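Local structure of xanthomonas outer protein D (Xanthomonas euvesicatoria, 2OIX) at residues 125-130 with 165-170; 36-41 with 65-70; 27-32 with 149-154; 78-83 with 90-95. The protein acts as a type III secreted virulence effector that removes SUMO as a clan CE cysteine protease, and is represented here by its inactivated catalytic domain. The protein carries 1 engineered substitution. All coordinates share one frame; numbering follows the deposited sequence.

Interaction 1. Residues 125-130 with 165-170; sequences MPIAIQ and TDIEPD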
loop_
_atom_site.group_PDB
_atom_site.type_symbol
_atom_site.label_atom_id
_atom_site.label_comp_id
_atom_site.label_asym_id
_atom_site.label_seq_id
_atom_site.Cartn_x
_atom_site.Cartn_y
_atom_site.Cartn_z
ATOM N N MET A 125 2.385 0.411 -12.223
ATOM C CA MET A 125 0.974 0.333 -12.611
ATOM C C MET A 125 0.310 1.674 -12.767
ATOM O O MET A 125 0.656 2.615 -12.062
ATOM C CB MET A 125 0.200 -0.471 -11.578
ATOM C CG MET A 125 0.728 -1.870 -11.398
ATOM S SD MET A 125 0.292 -2.923 -12.755
ATOM C CE MET A 125 -1.468 -3.180 -12.512
ATOM N N PRO A 126 -0.660 1.764 -13.703
ATOM C CA PRO A 126 -1.436 2.991 -13.815
ATOM C C PRO A 126 -2.418 3.188 -12.652
ATOM O O PRO A 126 -3.119 2.243 -12.181
ATOM C CB PRO A 126 -2.169 2.834 -15.150
ATOM C CG PRO A 126 -2.328 1.347 -15.339
ATOM C CD PRO A 126 -1.085 0.733 -14.680
ATOM N N ILE A 127 -2.443 4.439 -12.202
ATOM C CA ILE A 127 -3.356 4.908 -11.187
ATOM C C ILE A 127 -3.761 6.325 -11.597
ATOM O O ILE A 127 -2.966 7.042 -12.205
ATOM C CB ILE A 127 -2.691 4.917 -9.810
ATOM C CG1 ILE A 127 -3.675 5.350 -8.723
ATOM C CG2 ILE A 127 -1.415 5.796 -9.836
ATOM C CD1 ILE A 127 -3.309 4.838 -7.341
ATOM N N ALA A 128 -4.989 6.711 -11.275
ATOM C CA ALA A 128 -5.441 8.082 -11.531
ATOM C C ALA A 128 -4.305 9.058 -11.179
ATOM O O ALA A 128 -3.658 8.912 -10.126
ATOM C CB ALA A 128 -6.687 8.389 -10.715
ATOM N N ILE A 129 -4.052 10.024 -12.069
ATOM C CA ILE A 129 -2.991 10.999 -11.847
ATOM C C ILE A 129 -3.495 12.187 -11.012
ATOM O O ILE A 129 -4.489 12.858 -11.377
ATOM C CB ILE A 129 -2.319 11.464 -13.194
ATOM C CG1 ILE A 129 -1.309 10.400 -13.655
ATOM C CG2 ILE A 129 -1.612 12.819 -13.028
ATOM C CD1 ILE A 129 -0.715 10.632 -15.064
ATOM N N GLN A 130 -2.803 12.458 -9.904
ATOM C CA GLN A 130 -3.192 13.579 -9.038
ATOM C C GLN A 130 -3.183 14.933 -9.764
ATOM O O GLN A 130 -2.244 15.259 -10.502
ATOM C CB GLN A 130 -2.353 13.606 -7.750
ATOM C CG GLN A 130 -0.894 13.914 -7.962
ATOM C CD GLN A 130 -0.070 13.632 -6.724
ATOM O OE1 GLN A 130 0.122 12.480 -6.339
ATOM N NE2 GLN A 130 0.427 14.686 -6.097
ATOM N N THR A 165 -6.447 2.978 -12.880
ATOM C CA THR A 165 -6.432 4.146 -13.772
ATOM C C THR A 165 -7.613 5.069 -13.477
ATOM O O THR A 165 -7.471 6.295 -13.413
ATOM C CB THR A 165 -6.436 3.704 -15.264
ATOM O OG1 THR A 165 -5.380 2.764 -15.504
ATOM C CG2 THR A 165 -6.236 4.865 -16.183
ATOM N N ASP A 166 -8.769 4.466 -13.223
ATOM C CA ASP A 166 -10.023 5.220 -13.098
ATOM C C ASP A 166 -10.463 5.628 -11.685
ATOM O O ASP A 166 -11.607 6.032 -11.504
ATOM C CB ASP A 166 -11.140 4.419 -13.770
ATOM C CG ASP A 166 -10.942 4.300 -15.283
ATOM O OD1 ASP A 166 -10.712 5.350 -15.942
ATOM O OD2 ASP A 166 -11.036 3.164 -15.822
ATOM N N ILE A 167 -9.603 5.497 -10.680
ATOM C CA ILE A 167 -10.048 5.848 -9.323
ATOM C C ILE A 167 -10.333 7.351 -9.176
ATOM O O ILE A 167 -9.835 8.176 -9.938
ATOM C CB ILE A 167 -9.123 5.340 -8.176
ATOM C CG1 ILE A 167 -7.774 6.081 -8.159
ATOM C CG2 ILE A 167 -8.946 3.815 -8.261
ATOM C CD1 ILE A 167 -6.974 5.921 -6.856
ATOM N N GLU A 168 -11.158 7.681 -8.193
ATOM C CA GLU A 168 -11.540 9.051 -7.949
ATOM C C GLU A 168 -11.468 9.223 -6.440
ATOM O O GLU A 168 -12.430 8.914 -5.726
ATOM C CB GLU A 168 -12.945 9.326 -8.494
ATOM C CG GLU A 168 -13.117 9.098 -10.010
ATOM C CD GLU A 168 -14.593 9.011 -10.447
ATOM O OE1 GLU A 168 -15.239 7.956 -10.214
ATOM O OE2 GLU A 168 -15.117 10.000 -11.030
ATOM N N PRO A 169 -10.302 9.670 -5.944
ATOM C CA PRO A 169 -10.112 9.974 -4.535
ATOM C C PRO A 169 -10.870 11.231 -4.181
ATOM O O PRO A 169 -10.999 12.129 -5.007
ATOM C CB PRO A 169 -8.611 10.264 -4.429
ATOM C CG PRO A 169 -8.015 9.729 -5.690
ATOM C CD PRO A 169 -9.066 9.878 -6.716
ATOM N N ASP A 170 -11.349 11.299 -2.946
ATOM C CA ASP A 170 -12.055 12.491 -2.474
ATOM C C ASP A 170 -11.660 12.798 -1.042
ATOM O O ASP A 170 -11.700 11.927 -0.181
ATOM C CB ASP A 170 -13.569 12.303 -2.583
ATOM C CG ASP A 170 -14.044 11.019 -1.920
ATOM O OD1 ASP A 170 -14.569 10.136 -2.631
ATOM O OD2 ASP A 170 -13.896 10.896 -0.684
#
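Thr165 and Ala128 bury the most surface where these two loops meet, with Ile167 next. Thr165 OG1 comes up against the CB-CG side of the Pro126 ring, 3.2 Å from Pro126 CB. That oxygen stands beside its own backbone N (chi1 -52°); its hydrogen-bond partner is Asp163 OD1, and its contact with the proline is van der Waals. Thr165 O lies 3.3 Å from Ala128 CA, in packing and not in a hydrogen bond. Ala128 points its methyl into the bend of the other loop: Ala128 CB is 3.2 Å from Ile167 O and 3.6 Å from Ile167 CG1. Ile167 holds CG1 between backbone N and carbonyl carbon (chi1 69°). This carries the branch inward, where Ile167 CD1 lies 3.8 Å from Ile127 CG1, the two chains running at a slant to one another. Loop meets loop by packing, while Leu164 shares backbone hydrogen bonds with Pro126 and Ala128. The contact lies near the probable active site of the Ulp1-type fold. Its first loop runs on to Gln130, which touches the engineered Ala136 at the start of helix 136-153; in this family a glutamine six residues before the nucleophilic cysteine typically helps form the oxyanion hole.

Interaction 2. Residues 36-41 with 65-70; sequences QVVTML and VFLPIN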
loop_
_atom_site.group_PDB
_atom_site.type_symbol
_atom_site.label_atom_id
_atom_site.label_comp_id
_atom_site.label_asym_id
_atom_site.label_seq_id
_atom_site.Cartn_x
_atom_site.Cartn_y
_atom_site.Cartn_z
ATOM N N GLN A 36 5.253 3.525 8.833
ATOM C CA GLN A 36 6.476 3.771 9.545
ATOM C C GLN A 36 7.238 2.461 9.603
ATOM O O GLN A 36 8.438 2.460 9.530
ATOM C CB GLN A 36 6.199 4.281 10.951
ATOM C CG GLN A 36 5.565 5.658 10.958
ATOM C CD GLN A 36 5.520 6.291 12.326
ATOM O OE1 GLN A 36 6.522 6.747 12.820
ATOM N NE2 GLN A 36 4.329 6.397 12.899
ATOM N N VAL A 37 6.502 1.352 9.744
ATOM C CA VAL A 37 7.114 0.040 9.664
ATOM C C VAL A 37 7.711 -0.189 8.285
ATOM O O VAL A 37 8.790 -0.814 8.184
ATOM C CB VAL A 37 6.170 -1.095 10.083
ATOM C CG1 VAL A 37 6.861 -2.491 9.935
ATOM C CG2 VAL A 37 5.725 -0.904 11.560
ATOM N N VAL A 38 7.000 0.254 7.224
ATOM C CA VAL A 38 7.568 0.175 5.851
ATOM C C VAL A 38 8.954 0.907 5.779
ATOM O O VAL A 38 9.956 0.370 5.289
ATOM C CB VAL A 38 6.555 0.721 4.763
ATOM C CG1 VAL A 38 7.175 0.567 3.404
ATOM C CG2 VAL A 38 5.307 -0.130 4.795
ATOM N N THR A 39 8.999 2.121 6.296
ATOM C CA THR A 39 10.204 2.940 6.307
ATOM C C THR A 39 11.352 2.201 7.033
ATOM O O THR A 39 12.503 2.203 6.599
ATOM C CB THR A 39 9.885 4.314 6.948
ATOM O OG1 THR A 39 8.870 4.975 6.171
ATOM C CG2 THR A 39 11.133 5.205 7.038
ATOM N N MET A 40 11.015 1.516 8.115
ATOM C CA MET A 40 11.987 0.803 8.919
ATOM C C MET A 40 12.696 -0.386 8.244
ATOM O O MET A 40 13.758 -0.806 8.707
ATOM C CB MET A 40 11.332 0.342 10.209
ATOM C CG MET A 40 11.245 1.410 11.302
ATOM S SD MET A 40 10.061 0.756 12.493
ATOM C CE MET A 40 10.899 -0.790 12.956
ATOM N N LEU A 41 12.127 -0.935 7.166
ATOM C CA LEU A 41 12.825 -1.995 6.395
ATOM C C LEU A 41 14.231 -1.526 5.967
ATOM O O LEU A 41 15.190 -2.325 5.871
ATOM C CB LEU A 41 11.989 -2.420 5.174
ATOM C CG LEU A 41 10.646 -3.153 5.369
ATOM C CD1 LEU A 41 9.867 -3.175 4.032
ATOM C CD2 LEU A 41 10.772 -4.570 5.945
ATOM N N VAL A 65 -0.285 -7.766 0.728
ATOM C CA VAL A 65 0.153 -6.727 1.656
ATOM C C VAL A 65 0.176 -5.402 0.923
ATOM O O VAL A 65 0.799 -5.313 -0.183
ATOM C CB VAL A 65 1.582 -7.057 2.163
ATOM C CG1 VAL A 65 2.061 -6.038 3.166
ATOM C CG2 VAL A 65 1.590 -8.444 2.836
ATOM N N PHE A 66 -0.518 -4.403 1.500
ATOM C CA PHE A 66 -0.539 -3.009 1.052
ATOM C C PHE A 66 0.463 -2.180 1.824
ATOM O O PHE A 66 0.297 -1.969 3.040
ATOM C CB PHE A 66 -1.977 -2.432 1.218
ATOM C CG PHE A 66 -2.969 -3.231 0.471
ATOM C CD1 PHE A 66 -3.364 -2.834 -0.817
ATOM C CD2 PHE A 66 -3.444 -4.462 1.001
ATOM C CE1 PHE A 66 -4.247 -3.654 -1.582
ATOM C CE2 PHE A 66 -4.329 -5.244 0.270
ATOM C CZ PHE A 66 -4.754 -4.817 -1.019
ATOM N N LEU A 67 1.479 -1.682 1.120
ATOM C CA LEU A 67 2.586 -0.972 1.754
ATOM C C LEU A 67 2.613 0.458 1.289
ATOM O O LEU A 67 2.959 0.731 0.125
ATOM C CB LEU A 67 3.918 -1.606 1.349
ATOM C CG LEU A 67 4.030 -3.115 1.686
ATOM C CD1 LEU A 67 4.362 -3.948 0.475
ATOM C CD2 LEU A 67 5.071 -3.369 2.731
ATOM N N PRO A 68 2.184 1.386 2.162
ATOM C CA PRO A 68 2.243 2.802 1.782
ATOM C C PRO A 68 3.737 3.195 1.814
ATOM O O PRO A 68 4.452 2.870 2.769
ATOM C CB PRO A 68 1.425 3.504 2.858
ATOM C CG PRO A 68 0.611 2.361 3.562
ATOM C CD PRO A 68 1.609 1.199 3.511
ATOM N N ILE A 69 4.184 3.848 0.745
ATOM C CA ILE A 69 5.571 4.274 0.583
ATOM C C ILE A 69 5.631 5.802 0.816
ATOM O O ILE A 69 5.133 6.536 0.007
ATOM C CB ILE A 69 6.092 3.897 -0.816
ATOM C CG1 ILE A 69 5.919 2.388 -1.116
ATOM C CG2 ILE A 69 7.573 4.291 -0.977
ATOM C CD1 ILE A 69 6.545 1.451 -0.153
ATOM N N ASN A 70 6.239 6.239 1.916
ATOM C CA ASN A 70 6.351 7.637 2.288
ATOM C C ASN A 70 7.653 8.241 1.810
ATOM O O ASN A 70 8.711 7.794 2.203
ATOM C CB ASN A 70 6.263 7.779 3.825
ATOM C CG ASN A 70 6.055 9.191 4.272
ATOM O OD1 ASN A 70 5.773 10.092 3.470
ATOM N ND2 ASN A 70 6.132 9.397 5.572
HETATM O O HOH W 1 10.144 5.819 3.824
#
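Leu67 is the first residue of strand 65-70 to meet the helix, and it meets Val38, the side chain that carries most of the contact. Leu67 CD2 comes to 3.8 Å from Val38 CG2, the two branches meeting aslant. Leu67 also packs on Val81 and Leu115, so the valine joins a larger apolar cluster.

At Pro68 the backbone takes over. The carbonyl oxygen Pro68 O rests against the isopropyl group of Val38, 3.6 Å from CB and almost as close to both methyls, while Pro68 CD reaches Val38 CG2 only loosely. With CG1 anti to the backbone N (chi1 -178°), Val38 straddles this oxygen, one methyl directed to Leu67 and the other onward to Ile69.

Ile69 sets out with its CB turned from the helix, but its chain bends back at both torsions (chi1 -55°, chi2 -56°) and brings Ile69 CD1 to 3.7 Å from Val38 CG1, roughly perpendicular to it. Leu107 and Ala111 of helix 102-114 also touch this isoleucine.

Asn70 ends the walk with a polar link at the margin. A water donates to Asn70 O at 2.9 Å and lies 2.8 Å from Thr39 OG1, a hydroxyl that is also bonded to Ser35 O.

Helix 36-40 thus lies across the strand, their axes 7.8 Å apart and 74° from parallel: a short helix packed across the second strand of the central sheet, helix-on-sheet packing in the mixed alpha-and-beta Ulp1-type protease domain.

Interaction 3. Residues 27-32 with 149-154; sequences AHLLHF and HRVLDG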
loop_
_atom_site.group_PDB
_atom_site.type_symbol
_atom_site.label_atom_id
_atom_site.label_comp_id
_atom_site.label_asym_id
_atom_site.label_seq_id
_atom_site.Cartn_x
_atom_site.Cartn_y
_atom_site.Cartn_z
ATOM N N ALA A 27 -11.115 -11.623 3.679
ATOM C CA ALA A 27 -10.485 -10.499 4.395
ATOM C C ALA A 27 -9.167 -10.879 5.138
ATOM O O ALA A 27 -8.291 -10.024 5.330
ATOM C CB ALA A 27 -11.430 -9.890 5.331
ATOM N N HIS A 28 -9.072 -12.144 5.567
ATOM C CA HIS A 28 -7.867 -12.673 6.212
ATOM C C HIS A 28 -6.666 -12.767 5.273
ATOM O O HIS A 28 -5.548 -13.046 5.741
ATOM C CB HIS A 28 -8.136 -14.025 6.851
ATOM C CG HIS A 28 -8.523 -15.077 5.871
ATOM N ND1 HIS A 28 -9.770 -15.122 5.294
ATOM C CD2 HIS A 28 -7.823 -16.106 5.344
ATOM C CE1 HIS A 28 -9.824 -16.144 4.460
ATOM N NE2 HIS A 28 -8.661 -16.762 4.485
ATOM N N LEU A 29 -6.885 -12.597 3.971
ATOM C CA LEU A 29 -5.750 -12.567 3.006
ATOM C C LEU A 29 -5.028 -11.216 3.020
ATOM O O LEU A 29 -3.928 -11.100 2.492
ATOM C CB LEU A 29 -6.182 -12.862 1.567
ATOM C CG LEU A 29 -7.021 -14.090 1.198
ATOM C CD1 LEU A 29 -7.229 -14.122 -0.320
ATOM C CD2 LEU A 29 -6.321 -15.316 1.684
ATOM N N LEU A 30 -5.656 -10.197 3.598
ATOM C CA LEU A 30 -5.165 -8.800 3.477
ATOM C C LEU A 30 -4.347 -8.368 4.675
ATOM O O LEU A 30 -4.713 -8.684 5.823
ATOM C CB LEU A 30 -6.341 -7.825 3.367
ATOM C CG LEU A 30 -7.389 -8.092 2.282
ATOM C CD1 LEU A 30 -8.584 -7.158 2.412
ATOM C CD2 LEU A 30 -6.784 -7.947 0.923
ATOM N N HIS A 31 -3.257 -7.637 4.415
ATOM C CA HIS A 31 -2.512 -6.945 5.492
ATOM C C HIS A 31 -2.241 -5.480 5.092
ATOM O O HIS A 31 -1.596 -5.237 4.067
ATOM C CB HIS A 31 -1.197 -7.644 5.795
ATOM C CG HIS A 31 -0.416 -6.988 6.893
ATOM N ND1 HIS A 31 -0.743 -7.138 8.223
ATOM C CD2 HIS A 31 0.656 -6.155 6.857
ATOM C CE1 HIS A 31 0.099 -6.437 8.963
ATOM N NE2 HIS A 31 0.951 -5.821 8.158
ATOM N N PHE A 32 -2.778 -4.529 5.865
ATOM C CA PHE A 32 -2.520 -3.114 5.628
ATOM C C PHE A 32 -1.321 -2.707 6.449
ATOM O O PHE A 32 -1.361 -2.638 7.702
ATOM C CB PHE A 32 -3.766 -2.262 5.962
ATOM C CG PHE A 32 -4.999 -2.733 5.256
ATOM C CD1 PHE A 32 -4.972 -3.008 3.885
ATOM C CD2 PHE A 32 -6.191 -2.917 5.956
ATOM C CE1 PHE A 32 -6.110 -3.450 3.220
ATOM C CE2 PHE A 32 -7.346 -3.372 5.286
ATOM C CZ PHE A 32 -7.297 -3.636 3.910
ATOM N N HIS A 149 -11.530 -4.278 -1.729
ATOM C CA HIS A 149 -12.843 -4.794 -2.124
ATOM C C HIS A 149 -12.796 -5.800 -3.298
ATOM O O HIS A 149 -13.597 -6.758 -3.350
ATOM C CB HIS A 149 -13.822 -3.642 -2.354
ATOM C CG HIS A 149 -14.354 -3.058 -1.075
ATOM N ND1 HIS A 149 -13.642 -2.154 -0.318
ATOM C CD2 HIS A 149 -15.526 -3.257 -0.419
ATOM C CE1 HIS A 149 -14.344 -1.831 0.756
ATOM N NE2 HIS A 149 -15.494 -2.479 0.716
ATOM N N ARG A 150 -11.850 -5.612 -4.218
ATOM C CA ARG A 150 -11.678 -6.573 -5.308
ATOM C C ARG A 150 -11.173 -7.927 -4.792
ATOM O O ARG A 150 -11.534 -8.967 -5.332
ATOM C CB ARG A 150 -10.745 -6.001 -6.384
ATOM C CG ARG A 150 -11.363 -4.758 -7.043
ATOM C CD ARG A 150 -10.527 -4.271 -8.232
ATOM N NE ARG A 150 -11.085 -3.029 -8.787
ATOM C CZ ARG A 150 -10.468 -2.241 -9.662
ATOM N NH1 ARG A 150 -9.303 -2.557 -10.109
ATOM N NH2 ARG A 150 -11.029 -1.099 -10.113
ATOM N N VAL A 151 -10.359 -7.923 -3.745
ATOM C CA VAL A 151 -9.902 -9.206 -3.171
ATOM C C VAL A 151 -11.149 -9.882 -2.557
ATOM O O VAL A 151 -11.408 -11.052 -2.797
ATOM C CB VAL A 151 -8.776 -9.032 -2.156
ATOM C CG1 VAL A 151 -8.481 -10.365 -1.464
ATOM C CG2 VAL A 151 -7.467 -8.434 -2.860
ATOM N N LEU A 152 -11.951 -9.116 -1.819
ATOM C CA LEU A 152 -13.130 -9.658 -1.151
ATOM C C LEU A 152 -14.115 -10.257 -2.132
ATOM O O LEU A 152 -14.713 -11.307 -1.862
ATOM C CB LEU A 152 -13.844 -8.547 -0.382
ATOM C CG LEU A 152 -13.563 -8.345 1.115
ATOM C CD1 LEU A 152 -12.125 -8.634 1.576
ATOM C CD2 LEU A 152 -14.002 -6.950 1.534
ATOM N N ASP A 153 -14.314 -9.572 -3.261
ATOM C CA ASP A 153 -15.377 -9.997 -4.154
ATOM C C ASP A 153 -14.862 -10.913 -5.245
ATOM O O ASP A 153 -15.628 -11.351 -6.112
ATOM C CB ASP A 153 -16.190 -8.802 -4.671
ATOM C CG ASP A 153 -15.509 -8.041 -5.797
ATOM O OD1 ASP A 153 -14.393 -8.402 -6.213
ATOM O OD2 ASP A 153 -16.107 -7.035 -6.268
ATOM N N GLY A 154 -13.568 -11.219 -5.156
ATOM C CA GLY A 154 -12.863 -12.129 -6.058
ATOM C C GLY A 154 -12.739 -11.658 -7.511
ATOM O O GLY A 154 -12.815 -12.492 -8.432
#
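Leu30 and Val151 meet because of how each is rotated about its first side-chain bond. In Leu30, CG stands anti to the carbonyl carbon (chi1 -53°) and the chain extends toward the helix; in Val151, CG1 is anti to the backbone N (chi1 172°), which presents the branched carbon itself to the oncoming leucine. The two side chains slide past one another in opposite directions, and Leu30 CD2 settles over the fork of the valine, 3.8 Å from Val151 CG1 and nearly as close to CB and CG2. Leu29 adds its CD1 to the same methyl, Val151 CG1, at 4.1 Å.

Leu152 is bent less regularly, its first torsion of -96° lying well away from a staggered value. The result is that Leu152 CD1 reaches across to Ala27, 3.8 Å from Ala27 CA, and also lies 3.9 Å from Leu30 CD1, which it meets at about a right angle. The turn at 27-29 brings these partners together: it is a short 3-10 segment, closed by Leu30 N on Ala27 O, and leads straight into strand 30-32.

Around this cluster, Leu30 also packs on Phe66 and Ala148, and Val151 on Ile64 and Phe156. Helix 136-153 ends just beyond in a Schellman motif at Gly154, and the late carbonyl Val151 O is bonded to Asn26 ND2.

Between the two segments themselves the side-chain contacts are all aliphatic. Cohesion probably comes from dispersion and the exclusion of water, with the fit of the branched methyls setting how the side chains seat; polar pairing is left to the flanks.

Interaction 4. Residues 78-83 with 90-95; sequences LLVVDR and AAYHYD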
loop_
_atom_site.group_PDB
_atom_site.type_symbol
_atom_site.label_atom_id
_atom_site.label_comp_id
_atom_site.label_asym_id
_atom_site.label_seq_id
_atom_site.Cartn_x
_atom_site.Cartn_y
_atom_site.Cartn_z
ATOM N N LEU A 78 1.915 3.668 -3.440
ATOM C CA LEU A 78 1.454 2.421 -2.919
ATOM C C LEU A 78 2.169 1.263 -3.576
ATOM O O LEU A 78 2.180 1.128 -4.839
ATOM C CB LEU A 78 -0.015 2.260 -3.179
ATOM C CG LEU A 78 -0.641 0.920 -2.767
ATOM C CD1 LEU A 78 -0.458 0.672 -1.241
ATOM C CD2 LEU A 78 -2.133 0.829 -3.219
ATOM N N LEU A 79 2.754 0.419 -2.739
ATOM C CA LEU A 79 3.311 -0.814 -3.243
ATOM C C LEU A 79 2.407 -1.960 -2.744
ATOM O O LEU A 79 2.174 -2.087 -1.546
ATOM C CB LEU A 79 4.736 -1.040 -2.686
ATOM C CG LEU A 79 5.344 -2.295 -3.198
ATOM C CD1 LEU A 79 5.540 -2.171 -4.757
ATOM C CD2 LEU A 79 6.654 -2.621 -2.439
ATOM N N VAL A 80 1.979 -2.858 -3.634
ATOM C CA VAL A 80 1.155 -4.008 -3.220
ATOM C C VAL A 80 1.981 -5.269 -3.492
ATOM O O VAL A 80 2.562 -5.464 -4.590
ATOM C CB VAL A 80 -0.215 -4.053 -3.961
ATOM C CG1 VAL A 80 -1.040 -5.310 -3.563
ATOM C CG2 VAL A 80 -0.995 -2.810 -3.690
ATOM N N VAL A 81 2.070 -6.134 -2.513
ATOM C CA VAL A 81 2.842 -7.366 -2.715
ATOM C C VAL A 81 1.898 -8.576 -2.517
ATOM O O VAL A 81 1.255 -8.666 -1.465
ATOM C CB VAL A 81 4.029 -7.472 -1.733
ATOM C CG1 VAL A 81 4.599 -8.818 -1.770
ATOM C CG2 VAL A 81 5.132 -6.426 -2.004
ATOM N N ASP A 82 1.811 -9.479 -3.504
ATOM C CA ASP A 82 0.917 -10.617 -3.459
ATOM C C ASP A 82 1.783 -11.866 -3.473
ATOM O O ASP A 82 2.292 -12.260 -4.513
ATOM C CB ASP A 82 -0.043 -10.610 -4.664
ATOM C CG ASP A 82 -0.762 -11.969 -4.871
ATOM O OD1 ASP A 82 -0.882 -12.766 -3.900
ATOM O OD2 ASP A 82 -1.209 -12.281 -5.998
ATOM N N ARG A 83 2.012 -12.448 -2.301
ATOM C CA ARG A 83 2.847 -13.642 -2.250
ATOM C C ARG A 83 2.094 -14.932 -1.969
ATOM O O ARG A 83 2.658 -15.885 -1.396
ATOM C CB ARG A 83 4.023 -13.449 -1.293
ATOM C CG ARG A 83 3.561 -13.097 0.089
ATOM C CD ARG A 83 4.568 -12.307 0.914
ATOM N NE ARG A 83 3.858 -11.932 2.131
ATOM C CZ ARG A 83 4.299 -11.125 3.074
ATOM N NH1 ARG A 83 5.518 -10.595 2.996
ATOM N NH2 ARG A 83 3.501 -10.878 4.109
ATOM N N ALA A 90 4.105 -11.557 -6.902
ATOM C CA ALA A 90 3.800 -10.438 -7.764
ATOM C C ALA A 90 3.818 -9.172 -6.909
ATOM O O ALA A 90 3.460 -9.219 -5.715
ATOM C CB ALA A 90 2.453 -10.621 -8.403
ATOM N N ALA A 91 4.290 -8.069 -7.495
ATOM C CA ALA A 91 4.391 -6.783 -6.787
ATOM C C ALA A 91 4.020 -5.664 -7.756
ATOM O O ALA A 91 4.376 -5.729 -8.969
ATOM C CB ALA A 91 5.831 -6.638 -6.233
ATOM N N TYR A 92 3.248 -4.668 -7.272
ATOM C CA TYR A 92 2.645 -3.646 -8.087
ATOM C C TYR A 92 2.875 -2.294 -7.420
ATOM O O TYR A 92 2.588 -2.132 -6.222
ATOM C CB TYR A 92 1.124 -3.833 -8.158
ATOM C CG TYR A 92 0.737 -5.245 -8.606
ATOM C CD1 TYR A 92 0.593 -5.555 -9.988
ATOM C CD2 TYR A 92 0.486 -6.259 -7.660
ATOM C CE1 TYR A 92 0.242 -6.886 -10.409
ATOM C CE2 TYR A 92 0.124 -7.614 -8.083
ATOM C CZ TYR A 92 0.037 -7.878 -9.453
ATOM O OH TYR A 92 -0.335 -9.096 -9.870
ATOM N N HIS A 93 3.441 -1.355 -8.167
ATOM C CA HIS A 93 3.636 0.010 -7.652
ATOM C C HIS A 93 2.758 1.043 -8.348
ATOM O O HIS A 93 2.772 1.142 -9.591
ATOM C CB HIS A 93 5.146 0.369 -7.732
ATOM C CG HIS A 93 5.474 1.696 -7.101
ATOM N ND1 HIS A 93 6.156 2.695 -7.766
ATOM C CD2 HIS A 93 5.223 2.181 -5.857
ATOM C CE1 HIS A 93 6.277 3.752 -6.979
ATOM N NE2 HIS A 93 5.704 3.474 -5.819
ATOM N N TYR A 94 2.000 1.810 -7.554
ATOM C CA TYR A 94 1.068 2.845 -8.032
ATOM C C TYR A 94 1.562 4.202 -7.527
ATOM O O TYR A 94 1.688 4.429 -6.309
ATOM C CB TYR A 94 -0.364 2.594 -7.549
ATOM C CG TYR A 94 -0.925 1.168 -7.833
ATOM C CD1 TYR A 94 -1.674 0.934 -8.977
ATOM C CD2 TYR A 94 -0.781 0.122 -6.923
ATOM C CE1 TYR A 94 -2.232 -0.314 -9.264
ATOM C CE2 TYR A 94 -1.332 -1.171 -7.182
ATOM C CZ TYR A 94 -2.082 -1.362 -8.370
ATOM O OH TYR A 94 -2.634 -2.584 -8.665
ATOM N N ASP A 95 1.898 5.057 -8.474
ATOM C CA ASP A 95 2.336 6.419 -8.159
ATOM C C ASP A 95 1.485 7.423 -8.921
ATOM O O ASP A 95 1.399 7.374 -10.144
ATOM C CB ASP A 95 3.830 6.538 -8.503
ATOM C CG ASP A 95 4.431 7.898 -8.105
ATOM O OD1 ASP A 95 5.675 8.010 -8.090
ATOM O OD2 ASP A 95 3.686 8.868 -7.836
HETATM O O HOH W 2 -1.349 -10.740 -8.073
#
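Leu78 and Tyr94 open a regular antiparallel beta-hairpin, strands 78-82 and 90-94, part of the central sheet of the domain. Six backbone hydrogen bonds join the strands in three reciprocal pairs, Leu78 with Tyr94, Val80 with Tyr92 and Asp82 with Ala90. The Asp82 N to Ala90 O bond, at 2.8 Å, is almost straight (177°). Between these pairs CA-H...O contacts add to the fastening, as where Ala91 CA comes 3.1 Å from Val80 O.

On the face carrying the tyrosines, Leu78 and Tyr94 lie side by side and Val80 CG2 touches the edge of the Tyr94 ring, 3.9 Å from CE2. On the other face Leu79 holds CG anti to the backbone N (chi1 -179°) and folds CD1 back (chi2 65°) to 3.3 Å from Tyr92 O; His93 CD2 lies 3.4 Å from Leu78 O.

Further out, His93 is held from both ring nitrogens, NE2 by Ser77 OG and ND1 by Glu124 OE1; Tyr94 OH bonds to Arg162 O. Next in sequence after Tyr94, Asp95 OD2 is hydrogen-bonded to His75 NE2, consistent with the His-Asp pair of an Ulp1-type catalytic triad. Asp82 OD1 makes a salt bridge to Arg84 NE and Tyr92 OH bonds to Arg162 NH1. One water joins the two residues: it donates to Asp82 OD2 at 2.6 Å and sits in the plane of the Tyr92 ring, 2.6 Å from Tyr92 OH.

How the interactions relate
From the N terminus, residues 27-32 come first, and their partner 149-154 lies more than a hundred residues on, so interaction 3 closes the longest loop. Interactions 2 and 4 are nested inside it, one after the other: the first ties helix 35-40 to strand 64-71, the second closes the hairpin. Interaction 1 opens within that loop at 125-130 but ends beyond it at 165-170, so the two cross. Backbone hydrogen bonds of the central sheet link neighbours: Phe66 with His31, joining interactions 2 and 3; Val65 with Val81 and Leu67 with Leu79, joining 2 and 4; and Met125 with His93, joining 4 and 1.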